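PDB 4AXS: carbamate kinase from Mycoplasma penetrans, which probably catalyses the reversible transfer of a phosphoryl group between carbamoyl phosphate and ADP, forming ATP in the arginine deiminase pathway. Local coordinates for residues V257-N262 / K267-V272; N279-D284 / P293-A298; A56-G61 / N117-L122; E45-P50 / Y109-A114; P95-G100 / G212-I217. One frame throughout, in Å; residues are numbered along the deposited sequence.

Contact 1: residues V257-N262 / K267-V272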
# COMPACT_ATOMS: atom_id res chain seq x y z
N VAL A 257 -28.78 15.75 -0.39
CA VAL A 257 -28.73 16.04 -1.82
C VAL A 257 -30.03 16.75 -2.18
O VAL A 257 -31.12 16.30 -1.84
CB VAL A 257 -28.48 14.78 -2.70
CG1 VAL A 257 -28.41 13.51 -1.84
CG2 VAL A 257 -29.53 14.68 -3.84
N TYR A 258 -29.90 17.88 -2.85
CA TYR A 258 -31.06 18.68 -3.20
C TYR A 258 -31.51 18.46 -4.64
O TYR A 258 -30.72 18.03 -5.49
CB TYR A 258 -30.79 20.17 -2.92
CG TYR A 258 -30.78 20.50 -1.44
CD1 TYR A 258 -29.67 20.21 -0.65
CD2 TYR A 258 -31.87 21.10 -0.83
CE1 TYR A 258 -29.65 20.51 0.70
CE2 TYR A 258 -31.86 21.41 0.53
CZ TYR A 258 -30.75 21.10 1.28
OH TYR A 258 -30.72 21.40 2.64
N VAL A 259 -32.78 18.72 -4.90
CA VAL A 259 -33.26 18.81 -6.27
C VAL A 259 -33.79 20.23 -6.52
O VAL A 259 -34.22 20.91 -5.59
CB VAL A 259 -34.31 17.71 -6.62
CG1 VAL A 259 -33.62 16.34 -6.79
CG2 VAL A 259 -35.42 17.63 -5.56
N ASP A 260 -33.69 20.69 -7.76
CA ASP A 260 -34.15 22.03 -8.12
C ASP A 260 -33.44 23.11 -7.32
O ASP A 260 -34.05 24.10 -6.95
CB ASP A 260 -35.66 22.17 -7.88
CG ASP A 260 -36.49 21.38 -8.88
OD1 ASP A 260 -36.15 21.37 -10.08
OD2 ASP A 260 -37.50 20.78 -8.45
N PHE A 261 -32.15 22.93 -7.06
CA PHE A 261 -31.45 23.91 -6.23
C PHE A 261 -31.63 25.34 -6.76
O PHE A 261 -31.85 25.55 -7.97
CB PHE A 261 -29.98 23.56 -6.05
CG PHE A 261 -29.38 24.09 -4.76
CD1 PHE A 261 -29.54 23.38 -3.57
CD2 PHE A 261 -28.68 25.29 -4.73
CE1 PHE A 261 -29.00 23.86 -2.38
CE2 PHE A 261 -28.14 25.76 -3.55
CZ PHE A 261 -28.31 25.05 -2.37
N ASN A 262 -31.55 26.32 -5.86
CA ASN A 262 -31.79 27.71 -6.22
C ASN A 262 -32.93 27.84 -7.21
O ASN A 262 -32.83 28.53 -8.23
CB ASN A 262 -30.51 28.36 -6.76
CG ASN A 262 -29.58 28.78 -5.64
OD1 ASN A 262 -29.49 28.12 -4.60
ND2 ASN A 262 -28.88 29.89 -5.84
N LYS A 267 -35.90 21.24 -3.09
CA LYS A 267 -36.27 20.30 -2.04
C LYS A 267 -35.10 19.42 -1.66
O LYS A 267 -34.27 19.04 -2.51
CB LYS A 267 -37.45 19.43 -2.49
CG LYS A 267 -38.78 20.15 -2.52
CD LYS A 267 -39.91 19.25 -3.01
CE LYS A 267 -41.24 20.00 -3.03
NZ LYS A 267 -42.34 19.19 -3.62
N ALA A 268 -35.03 19.09 -0.37
CA ALA A 268 -34.04 18.19 0.17
C ALA A 268 -34.58 16.77 0.19
O ALA A 268 -35.69 16.52 0.67
CB ALA A 268 -33.66 18.62 1.58
N LEU A 269 -33.79 15.83 -0.32
CA LEU A 269 -34.19 14.43 -0.30
C LEU A 269 -33.78 13.79 1.03
O LEU A 269 -32.65 13.92 1.46
CB LEU A 269 -33.57 13.67 -1.48
CG LEU A 269 -33.70 14.38 -2.84
CD1 LEU A 269 -33.09 13.54 -3.96
CD2 LEU A 269 -35.16 14.72 -3.13
N LYS A 270 -34.72 13.10 1.67
CA LYS A 270 -34.46 12.45 2.95
C LYS A 270 -34.38 10.95 2.72
O LYS A 270 -33.32 10.34 2.88
CB LYS A 270 -35.58 12.77 3.94
CG LYS A 270 -36.03 14.23 3.88
CD LYS A 270 -37.17 14.49 4.85
CE LYS A 270 -37.44 15.99 5.02
NZ LYS A 270 -37.81 16.32 6.43
N THR A 271 -35.50 10.35 2.36
CA THR A 271 -35.46 9.02 1.77
C THR A 271 -35.76 9.20 0.29
O THR A 271 -36.07 10.31 -0.15
CB THR A 271 -36.47 8.07 2.44
OG1 THR A 271 -36.28 8.10 3.85
CG2 THR A 271 -36.26 6.65 1.95
N VAL A 272 -35.62 8.13 -0.49
CA VAL A 272 -35.84 8.20 -1.92
C VAL A 272 -35.54 6.83 -2.47
O VAL A 272 -35.01 5.98 -1.76
CB VAL A 272 -35.10 9.39 -2.55
CG1 VAL A 272 -33.57 9.15 -2.48
CG2 VAL A 272 -35.58 9.63 -3.97
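Tyr258 turns its CG beside the backbone N and anti to the carbonyl carbon (chi1 -73°), which stands the ring up on that face of the hairpin, beside Ala268, where CE2 meets CB at 3.5 Å. In Val259 nearly the same torsion puts CG2 between N and the carbonyl carbon, and this branch touches CD2 of Leu269 at 3.8 Å, the two side chains meeting at about a right angle. The backbones form a short antiparallel hairpin. Val259 and Lys267 make the hydrogen-bonded pair: Val259 N gives to Lys267 O at 2.8 Å and Lys267 N returns a bond to Val259 O at 3.0 Å. At the next pair, Tyr258 faces Ala268 without hydrogen bonds, and then Leu269 N reaches Val257 O at 3.1 Å, almost straight at hydrogen (169°). Alanine suits its place because a lone methyl lets the CE2 side of the ring come close; over one face of that ring lies CE1 of Phe261. On the side of Val259, branched and apolar groups gather instead: Val257 CG2 packs on Leu269 CD1 at 3.7 Å. Lys267 contributes its CB here, while its extended chain suits an exposed strand end. Thr328 OG1 bonds to both Val257 N and Leu269 O, tying the hairpin base to strand 328-330. The chemistry is thus divided: three backbone bonds fix the strand register, and the valine and leucine methyls form the side that packs on Phe280 of helix 274-282, consistent with apolar burial orienting the hairpin.

Contact 2: residues N279-D284 / P293-A298; sequences NFINQD and PKIKAA
Ala297 N donates to Pro293 O at 2.9 Å, one of the shortest polar bonds here, and this helical bond spans the turn that carries Ile295, directed at Ile281, and Lys296 beside it. The contact itself is apolar and light. Ile281 carries its delta methyl on an extended chain (chi2 169°), so CD1 bridges much of the gap between two helices whose nearest alpha carbons, those of Ile281 and Lys296, are 9.1 Å apart. At its far end CD1 meets CG2 of Ile295 at 4.2 Å and brushes CG of Lys296 at 4.5 Å. A long, branched isoleucine fits such a spacing. Lysine fits its own place at the solvent edge, since its methylenes can cover a methyl while the amino group stays outside. Ile295 is the buried partner; it also lies on Ile312 and Ile330, so Ile281 is linked through it to the main sheet. Beyond Ile281 the first helix stops in a Schellman motif: Asp284, with positive phi, is the C-prime residue, its N bonding to Ile281 O at 3.1 Å while Gln285 N turns back to Phe280 O. The chain can then leave toward helix 292-302. That second helix lies in the connection between the adjacent parallel strands 247-251 and 309-313, a beta-alpha-beta crossover of the alpha/beta sandwich characteristic of the amino acid kinase family.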
# COMPACT_ATOMS: atom_id res chain seq x y z
N ASN A 279 -35.70 9.60 -12.70
CA ASN A 279 -36.31 10.81 -13.22
C ASN A 279 -35.47 12.05 -12.91
O ASN A 279 -35.15 12.84 -13.80
CB ASN A 279 -37.73 10.98 -12.67
CG ASN A 279 -38.62 9.83 -13.07
OD1 ASN A 279 -38.59 9.38 -14.21
ND2 ASN A 279 -39.42 9.33 -12.12
N PHE A 280 -35.11 12.20 -11.64
CA PHE A 280 -34.26 13.32 -11.25
C PHE A 280 -33.04 13.41 -12.16
O PHE A 280 -32.62 14.50 -12.57
CB PHE A 280 -33.82 13.17 -9.79
CG PHE A 280 -34.91 13.45 -8.79
CD1 PHE A 280 -35.86 14.45 -9.04
CD2 PHE A 280 -34.97 12.75 -7.60
CE1 PHE A 280 -36.87 14.73 -8.10
CE2 PHE A 280 -35.98 13.02 -6.66
CZ PHE A 280 -36.93 14.02 -6.92
N ILE A 281 -32.48 12.25 -12.49
CA ILE A 281 -31.32 12.16 -13.36
C ILE A 281 -31.67 12.54 -14.80
O ILE A 281 -30.88 13.18 -15.50
CB ILE A 281 -30.73 10.73 -13.34
CG1 ILE A 281 -30.13 10.42 -11.97
CG2 ILE A 281 -29.70 10.54 -14.45
CD1 ILE A 281 -29.78 8.97 -11.77
N ASN A 282 -32.85 12.14 -15.24
CA ASN A 282 -33.36 12.54 -16.56
C ASN A 282 -33.37 14.06 -16.72
O ASN A 282 -33.06 14.59 -17.80
CB ASN A 282 -34.77 12.01 -16.79
CG ASN A 282 -34.80 10.52 -17.07
OD1 ASN A 282 -33.75 9.85 -17.04
ND2 ASN A 282 -36.00 9.98 -17.33
N GLN A 283 -33.72 14.76 -15.65
CA GLN A 283 -33.84 16.21 -15.73
C GLN A 283 -32.61 16.89 -15.20
O GLN A 283 -32.67 18.06 -14.81
CB GLN A 283 -35.09 16.71 -15.00
CG GLN A 283 -35.08 16.49 -13.50
CD GLN A 283 -36.48 16.33 -12.95
OE1 GLN A 283 -37.40 15.98 -13.69
NE2 GLN A 283 -36.66 16.56 -11.66
N ASP A 284 -31.50 16.16 -15.19
CA ASP A 284 -30.20 16.73 -14.87
C ASP A 284 -30.19 17.40 -13.50
O ASP A 284 -29.60 18.47 -13.33
CB ASP A 284 -29.78 17.72 -15.95
CG ASP A 284 -29.22 17.04 -17.17
OD1 ASP A 284 -28.04 16.61 -17.14
OD2 ASP A 284 -29.96 16.94 -18.18
N PRO A 293 -22.25 10.68 -10.03
CA PRO A 293 -21.56 9.41 -9.82
C PRO A 293 -21.85 8.80 -8.45
O PRO A 293 -21.96 7.58 -8.36
CB PRO A 293 -20.08 9.80 -9.90
CG PRO A 293 -20.05 11.01 -10.74
CD PRO A 293 -21.31 11.76 -10.38
N LYS A 294 -21.98 9.63 -7.42
CA LYS A 294 -22.27 9.15 -6.07
C LYS A 294 -23.68 8.59 -6.01
O LYS A 294 -23.93 7.54 -5.41
CB LYS A 294 -22.12 10.26 -5.04
CG LYS A 294 -20.90 11.14 -5.22
CD LYS A 294 -20.89 12.26 -4.19
CE LYS A 294 -19.50 12.43 -3.60
NZ LYS A 294 -18.47 12.58 -4.68
N ILE A 295 -24.60 9.30 -6.63
CA ILE A 295 -25.97 8.87 -6.73
C ILE A 295 -26.04 7.54 -7.46
O ILE A 295 -26.58 6.56 -6.94
CB ILE A 295 -26.80 9.91 -7.51
CG1 ILE A 295 -26.92 11.20 -6.70
CG2 ILE A 295 -28.18 9.34 -7.88
CD1 ILE A 295 -27.44 11.00 -5.30
N LYS A 296 -25.50 7.52 -8.67
CA LYS A 296 -25.53 6.34 -9.50
C LYS A 296 -24.91 5.13 -8.78
O LYS A 296 -25.52 4.06 -8.71
CB LYS A 296 -24.81 6.60 -10.81
CG LYS A 296 -25.56 7.54 -11.75
CD LYS A 296 -24.68 8.00 -12.91
CE LYS A 296 -25.44 8.08 -14.23
NZ LYS A 296 -24.57 8.59 -15.34
N ALA A 297 -23.72 5.32 -8.23
CA ALA A 297 -23.08 4.29 -7.42
C ALA A 297 -23.94 3.84 -6.24
O ALA A 297 -23.94 2.68 -5.87
CB ALA A 297 -21.69 4.75 -6.95
N ALA A 298 -24.66 4.78 -5.62
CA ALA A 298 -25.54 4.42 -4.52
C ALA A 298 -26.70 3.58 -5.01
O ALA A 298 -27.18 2.68 -4.31
CB ALA A 298 -26.04 5.67 -3.82

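Contact 3: residues A56-G61 / N117-L122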
# COMPACT_ATOMS: atom_id res chain seq x y z
N ALA A 56 -16.11 4.41 16.47
CA ALA A 56 -17.37 4.35 17.22
C ALA A 56 -18.38 3.32 16.70
O ALA A 56 -19.16 2.78 17.48
CB ALA A 56 -18.02 5.72 17.31
N LEU A 57 -18.37 3.07 15.39
CA LEU A 57 -19.26 2.08 14.81
C LEU A 57 -18.80 0.67 15.15
O LEU A 57 -19.62 -0.22 15.40
CB LEU A 57 -19.34 2.25 13.29
CG LEU A 57 -19.91 3.57 12.75
CD1 LEU A 57 -19.79 3.61 11.25
CD2 LEU A 57 -21.36 3.76 13.17
N ILE A 58 -17.48 0.48 15.16
CA ILE A 58 -16.89 -0.80 15.51
C ILE A 58 -17.31 -1.18 16.92
O ILE A 58 -17.35 -2.36 17.28
CB ILE A 58 -15.36 -0.76 15.46
CG1 ILE A 58 -14.87 -0.16 14.13
CG2 ILE A 58 -14.81 -2.16 15.67
CD1 ILE A 58 -15.21 -0.99 12.92
N GLN A 59 -17.59 -0.15 17.73
CA GLN A 59 -18.21 -0.34 19.03
C GLN A 59 -19.68 -0.73 19.12
O GLN A 59 -20.06 -1.60 19.92
CB GLN A 59 -18.28 0.97 19.79
CG GLN A 59 -16.98 1.41 20.42
CD GLN A 59 -17.21 2.49 21.47
OE1 GLN A 59 -16.31 2.80 22.25
NE2 GLN A 59 -18.42 3.05 21.49
N GLU A 60 -20.50 -0.08 18.30
CA GLU A 60 -21.93 -0.41 18.18
C GLU A 60 -22.16 -1.81 17.62
O GLU A 60 -23.32 -2.24 17.48
CB GLU A 60 -22.64 0.58 17.26
CG GLU A 60 -23.17 1.84 17.94
CD GLU A 60 -22.09 2.86 18.24
OE1 GLU A 60 -21.17 2.55 19.02
OE2 GLU A 60 -22.18 3.99 17.71
N GLY A 61 -21.07 -2.51 17.31
CA GLY A 61 -21.16 -3.88 16.85
C GLY A 61 -21.07 -4.03 15.35
O GLY A 61 -21.10 -5.15 14.82
N ASN A 117 -5.20 4.00 15.95
CA ASN A 117 -5.12 4.85 17.12
C ASN A 117 -6.47 5.05 17.81
O ASN A 117 -6.60 4.84 19.02
CB ASN A 117 -4.50 6.20 16.76
CG ASN A 117 -3.00 6.20 16.88
OD1 ASN A 117 -2.40 5.19 17.25
ND2 ASN A 117 -2.37 7.34 16.58
N GLU A 118 -7.48 5.45 17.03
CA GLU A 118 -8.82 5.68 17.58
C GLU A 118 -9.40 4.43 18.23
O GLU A 118 -9.98 4.50 19.31
CB GLU A 118 -9.78 6.20 16.51
CG GLU A 118 -9.42 7.57 15.96
CD GLU A 118 -9.27 8.61 17.04
OE1 GLU A 118 -9.97 8.49 18.07
OE2 GLU A 118 -8.46 9.55 16.87
N LEU A 119 -9.27 3.28 17.57
CA LEU A 119 -9.76 2.02 18.14
C LEU A 119 -9.13 1.73 19.50
O LEU A 119 -9.76 1.12 20.36
CB LEU A 119 -9.52 0.85 17.19
CG LEU A 119 -10.38 0.83 15.92
CD1 LEU A 119 -9.93 -0.25 14.94
CD2 LEU A 119 -11.86 0.66 16.26
N LYS A 120 -7.89 2.18 19.70
CA LYS A 120 -7.19 1.95 20.97
C LYS A 120 -7.71 2.85 22.09
O LYS A 120 -7.72 2.45 23.26
CB LYS A 120 -5.67 2.10 20.81
CG LYS A 120 -5.02 1.00 19.99
CD LYS A 120 -3.60 1.37 19.53
CE LYS A 120 -2.54 1.16 20.61
NZ LYS A 120 -2.52 -0.26 21.08
N LYS A 121 -8.14 4.07 21.74
CA LYS A 121 -8.71 4.98 22.74
C LYS A 121 -9.90 4.32 23.42
O LYS A 121 -10.18 4.57 24.59
CB LYS A 121 -9.15 6.31 22.12
CG LYS A 121 -8.04 7.04 21.42
CD LYS A 121 -8.42 8.47 21.07
CE LYS A 121 -7.24 9.16 20.41
NZ LYS A 121 -7.34 10.64 20.41
N LEU A 122 -10.57 3.46 22.67
CA LEU A 122 -11.76 2.76 23.14
C LEU A 122 -11.37 1.39 23.68
O LEU A 122 -12.23 0.54 23.93
CB LEU A 122 -12.74 2.58 21.99
CG LEU A 122 -12.80 3.79 21.06
CD1 LEU A 122 -13.58 3.46 19.79
CD2 LEU A 122 -13.40 4.98 21.79
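Two helices approach by their last turns, Ala56 and Leu119 having alpha carbons 8.0 Å apart and Gln59 and Leu122 8.3 Å, so the spacing hardly changes as both chains advance three residues. Between them Leu119 sends CD2 against the side of Ile58, 3.8 Å from CG1 and 3.9 Å from CB, the two side chains meeting at about a right angle. One leucine methyl therefore rests on the fork of a beta-branched residue, which offers a broad apolar flank. Ile58 packs in turn on Val64, and here the fold is evident: helix 48-59 lies in the crossover between the parallel neighbours 27-31 and 64-68, a beta-alpha-beta unit of the amino acid kinase alpha/beta sandwich, and helix 96-121 packs alongside it. Nearer the surface, Gln59 extends along its full chain (chi2 -163°) across Leu122. Its carbonyl OE1 touches carbon only in this pair, 3.6 Å from Leu122 CB and 3.7 Å from CD2, while Gln59 CG lies 4.0 Å from Leu122 CD1. Glutamine suits its place, for its CG and amide lie against leucine, and a polar end is tolerated at this exposed edge. Leu122 CD1 also comes to 4.3 Å from Ala56 N, and the Leu122 side chain packs on Ala55, whose lone methyl lets it come near the helix. Away from helix 48-59, Asn117 OD1 accepts a hydrogen bond from Tyr223 N of the second subunit.

Contact 4: residues E45-P50 / Y109-A114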
# COMPACT_ATOMS: atom_id res chain seq x y z
N GLU A 45 -3.68 15.46 10.13
CA GLU A 45 -4.79 16.07 10.90
C GLU A 45 -6.20 15.66 10.49
O GLU A 45 -6.97 15.14 11.30
CB GLU A 45 -4.74 17.58 10.79
CG GLU A 45 -4.86 18.25 12.14
CD GLU A 45 -4.04 17.53 13.22
OE1 GLU A 45 -2.80 17.63 13.18
OE2 GLU A 45 -4.64 16.87 14.09
N LEU A 46 -6.54 15.89 9.23
CA LEU A 46 -7.91 15.65 8.74
C LEU A 46 -8.32 14.20 9.04
O LEU A 46 -9.42 13.95 9.52
CB LEU A 46 -7.99 15.93 7.24
CG LEU A 46 -8.25 17.39 6.80
CD1 LEU A 46 -7.79 18.43 7.81
CD2 LEU A 46 -7.63 17.66 5.45
N VAL A 47 -7.43 13.25 8.80
CA VAL A 47 -7.81 11.85 8.87
C VAL A 47 -8.31 11.41 10.25
O VAL A 47 -8.99 10.39 10.37
CB VAL A 47 -6.68 10.92 8.34
CG1 VAL A 47 -5.45 10.95 9.26
CG2 VAL A 47 -7.19 9.50 8.17
N LYS A 48 -7.99 12.17 11.29
CA LYS A 48 -8.40 11.78 12.64
C LYS A 48 -9.92 11.69 12.71
O LYS A 48 -10.47 10.73 13.25
CB LYS A 48 -7.92 12.76 13.71
CG LYS A 48 -6.57 13.41 13.47
CD LYS A 48 -5.41 12.51 13.87
CE LYS A 48 -4.16 13.35 14.12
NZ LYS A 48 -4.37 14.30 15.25
N ILE A 49 -10.59 12.71 12.16
CA ILE A 49 -12.06 12.81 12.22
C ILE A 49 -12.79 11.57 11.71
O ILE A 49 -13.58 10.96 12.43
CB ILE A 49 -12.59 14.06 11.46
CG1 ILE A 49 -12.27 15.34 12.24
CG2 ILE A 49 -14.09 13.96 11.26
CD1 ILE A 49 -12.85 15.34 13.65
N PRO A 50 -12.53 11.18 10.45
CA PRO A 50 -13.17 9.96 9.95
C PRO A 50 -12.85 8.75 10.84
O PRO A 50 -13.73 7.91 11.11
CB PRO A 50 -12.52 9.77 8.58
CG PRO A 50 -12.02 11.14 8.20
CD PRO A 50 -11.65 11.81 9.46
N TYR A 109 -1.13 4.86 4.82
CA TYR A 109 -0.30 5.08 5.98
C TYR A 109 -1.01 5.96 7.01
O TYR A 109 -1.13 5.59 8.20
CB TYR A 109 1.04 5.67 5.56
CG TYR A 109 1.79 6.38 6.65
CD1 TYR A 109 1.98 5.79 7.89
CD2 TYR A 109 2.35 7.63 6.42
CE1 TYR A 109 2.70 6.44 8.90
CE2 TYR A 109 3.06 8.28 7.41
CZ TYR A 109 3.23 7.69 8.64
OH TYR A 109 3.93 8.36 9.60
N HIS A 110 -1.50 7.12 6.58
CA HIS A 110 -2.18 8.03 7.50
C HIS A 110 -3.45 7.42 8.09
O HIS A 110 -3.68 7.47 9.29
CB HIS A 110 -2.47 9.37 6.83
CG HIS A 110 -1.29 10.29 6.77
ND1 HIS A 110 -1.06 11.13 5.69
CD2 HIS A 110 -0.29 10.51 7.64
CE1 HIS A 110 0.04 11.83 5.91
NE2 HIS A 110 0.53 11.47 7.08
N MET A 111 -4.26 6.80 7.25
CA MET A 111 -5.44 6.11 7.75
C MET A 111 -5.10 4.97 8.72
O MET A 111 -5.73 4.85 9.78
CB MET A 111 -6.33 5.63 6.59
CG MET A 111 -6.83 6.81 5.72
SD MET A 111 -8.03 6.38 4.45
CE MET A 111 -9.44 5.99 5.48
N LEU A 112 -4.10 4.15 8.38
CA LEU A 112 -3.73 2.99 9.20
C LEU A 112 -3.35 3.38 10.62
O LEU A 112 -3.76 2.73 11.58
CB LEU A 112 -2.59 2.23 8.57
CG LEU A 112 -2.56 0.74 8.88
CD1 LEU A 112 -3.92 0.12 8.56
CD2 LEU A 112 -1.45 0.07 8.08
N THR A 113 -2.56 4.44 10.77
CA THR A 113 -2.26 4.92 12.11
C THR A 113 -3.55 5.36 12.79
O THR A 113 -3.95 4.81 13.82
CB THR A 113 -1.32 6.14 12.09
OG1 THR A 113 -0.05 5.77 11.52
CG2 THR A 113 -1.08 6.64 13.50
N ALA A 114 -4.21 6.35 12.18
CA ALA A 114 -5.32 7.05 12.82
C ALA A 114 -6.43 6.12 13.28
O ALA A 114 -6.94 6.26 14.41
CB ALA A 114 -5.86 8.11 11.89
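This is a buried, apolar packing contact between the region where helices 40-46 and 48-59 follow each other and the middle of the long helix 96-121, inside the alpha/beta sandwich of the amino acid kinase fold. Val47 carries it. With chi1 at 67°, CG1 stands between the backbone N and the carbonyl carbon, and the two methyls fork over the facing helix. CG1 settles by Ala114 CB at 3.9 Å and comes within 4.2 Å of His110 CB; CG2 presses on CG of Met111 at 3.7 Å. Alanine at 114 is small enough for the backbones to come close, the alpha carbons of Val47 and Met111 lying 6.3 Å apart. Methionine's flexible chain runs on from there to Val66 and His68 of strand 64-68, linking the helix pair to the main sheet. On the exposed side Lys48 NZ forms a salt bridge with Glu45 OE2 at 2.8 Å, charges that suit the solvent-facing flank. His110 contributes its CB to the packing, and its buried ring is held at both nitrogens: ND1 bonds to Gln43 OE1, and NE2 to Glu98 OE2 of the second subunit.

Contact 5: residues P95-G100 / G212-I217; sequences PFAEAG and GGIPTI
Ala97 and Ile214 touch through methyls, CB of the alanine 4.1 Å from CG2 of the isoleucine, where the first turn of helix 96-121 meets the start of strand 214-218 in the smaller, four-stranded mixed sheet of this amino acid kinase fold. The isoleucine's other branch lies over the helix backbone: CG1 and CD1 are each 4.1 Å from Ala97 O, and CG1 is 4.5 Å from C of Gly100. Its first torsion, chi1 -64°, sets CG2 anti to the backbone N and CG1 beside it, thus spreading the two branches over one helical turn. Small residues suit the helix side, since Ala97 and Gly100 offer a low surface on which a branched chain can rest, the alpha carbons of Ala97 and Ile214 lying 6.1 Å apart. In the next shell, Tyr109 of the second subunit packs on both Ala97 and Ile214, so the pair also belongs to the dimer interface. On the helix side Phe96 packs within its own chain, its ring meeting that of Phe78 edge-to-face. The strand is held by backbone bonds of Ile214 with Thr133 and Thr135. Two residues further on, Thr216 OG1 accepts from Gln134 NE2 and gives its own hydrogen to Ile214 O at 3.0 Å, approaching from above the carbonyl plane, 43° out of it.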
# COMPACT_ATOMS: atom_id res chain seq x y z
N PRO A 95 4.29 7.27 -14.76
CA PRO A 95 2.91 7.22 -15.26
C PRO A 95 1.91 7.37 -14.12
O PRO A 95 2.27 7.28 -12.94
CB PRO A 95 2.81 5.82 -15.85
CG PRO A 95 4.20 5.48 -16.24
CD PRO A 95 5.06 6.08 -15.17
N PHE A 96 0.66 7.60 -14.49
CA PHE A 96 -0.37 7.87 -13.52
C PHE A 96 -0.67 6.65 -12.65
O PHE A 96 -0.89 6.81 -11.44
CB PHE A 96 -1.64 8.39 -14.20
CG PHE A 96 -2.48 9.26 -13.32
CD1 PHE A 96 -2.10 10.56 -13.06
CD2 PHE A 96 -3.63 8.77 -12.73
CE1 PHE A 96 -2.86 11.38 -12.25
CE2 PHE A 96 -4.40 9.58 -11.91
CZ PHE A 96 -4.00 10.89 -11.67
N ALA A 97 -0.66 5.46 -13.23
CA ALA A 97 -0.84 4.24 -12.44
C ALA A 97 0.10 4.22 -11.26
O ALA A 97 -0.32 4.02 -10.12
CB ALA A 97 -0.64 3.00 -13.28
N GLU A 98 1.39 4.46 -11.52
CA GLU A 98 2.39 4.39 -10.45
C GLU A 98 2.16 5.47 -9.39
O GLU A 98 2.40 5.24 -8.21
CB GLU A 98 3.83 4.43 -11.00
CG GLU A 98 4.31 3.10 -11.62
CD GLU A 98 3.93 2.93 -13.09
OE1 GLU A 98 3.38 3.88 -13.68
OE2 GLU A 98 4.18 1.85 -13.66
N ALA A 99 1.70 6.64 -9.81
CA ALA A 99 1.35 7.71 -8.86
C ALA A 99 0.07 7.41 -8.06
O ALA A 99 -0.15 7.98 -6.98
CB ALA A 99 1.22 9.04 -9.58
N GLY A 100 -0.78 6.52 -8.58
CA GLY A 100 -1.89 6.01 -7.81
C GLY A 100 -1.40 4.98 -6.80
O GLY A 100 -1.96 4.83 -5.71
N GLY A 212 -9.95 4.39 -5.53
CA GLY A 212 -10.69 3.56 -6.46
C GLY A 212 -9.91 2.38 -7.02
O GLY A 212 -10.40 1.64 -7.87
N GLY A 213 -8.68 2.21 -6.55
CA GLY A 213 -7.84 1.13 -7.02
C GLY A 213 -7.19 1.51 -8.34
O GLY A 213 -7.65 2.42 -9.03
N ILE A 214 -6.11 0.82 -8.68
CA ILE A 214 -5.39 1.08 -9.91
C ILE A 214 -6.07 0.34 -11.05
O ILE A 214 -6.22 -0.88 -11.00
CB ILE A 214 -3.91 0.59 -9.80
CG1 ILE A 214 -3.16 1.37 -8.72
CG2 ILE A 214 -3.19 0.66 -11.15
CD1 ILE A 214 -1.87 0.70 -8.33
N PRO A 215 -6.49 1.08 -12.08
CA PRO A 215 -7.10 0.50 -13.28
C PRO A 215 -6.26 -0.66 -13.82
O PRO A 215 -5.10 -0.46 -14.20
CB PRO A 215 -7.06 1.65 -14.29
CG PRO A 215 -6.94 2.89 -13.47
CD PRO A 215 -6.26 2.53 -12.20
N THR A 216 -6.84 -1.86 -13.85
CA THR A 216 -6.12 -3.04 -14.31
C THR A 216 -6.96 -3.87 -15.28
O THR A 216 -8.01 -4.41 -14.91
CB THR A 216 -5.74 -3.95 -13.14
OG1 THR A 216 -4.87 -3.23 -12.25
CG2 THR A 216 -5.03 -5.21 -13.64
N ILE A 217 -6.49 -4.00 -16.52
CA ILE A 217 -7.18 -4.87 -17.48
C ILE A 217 -6.62 -6.30 -17.50
O ILE A 217 -5.56 -6.57 -16.94
CB ILE A 217 -7.20 -4.28 -18.91
CG1 ILE A 217 -5.83 -4.44 -19.58
CG2 ILE A 217 -7.66 -2.82 -18.89
CD1 ILE A 217 -5.82 -3.94 -21.02

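How the contacts relate
From the N terminus, contacts 4, 3 and 5 open in that order, and each crosses the other two rather than nesting. Helix 96-121 serves each: its start meets the smaller sheet in contact 5, while its middle and end pack near helix 48-59 in contacts 4 and 3, which touch through Glu118 and Lys48. All three also reach the second subunit. Much later, contact 1 closes a hairpin whose strands are joined by the seven residues 260-266, and contact 2 closes the nine-residue link 283-291 between helices 274-282 and 292-302. These two stand in series, joined by Phe280 packing on Val259 and Leu269. Contacts 1 and 5 lie on opposite sides of the chain's centre.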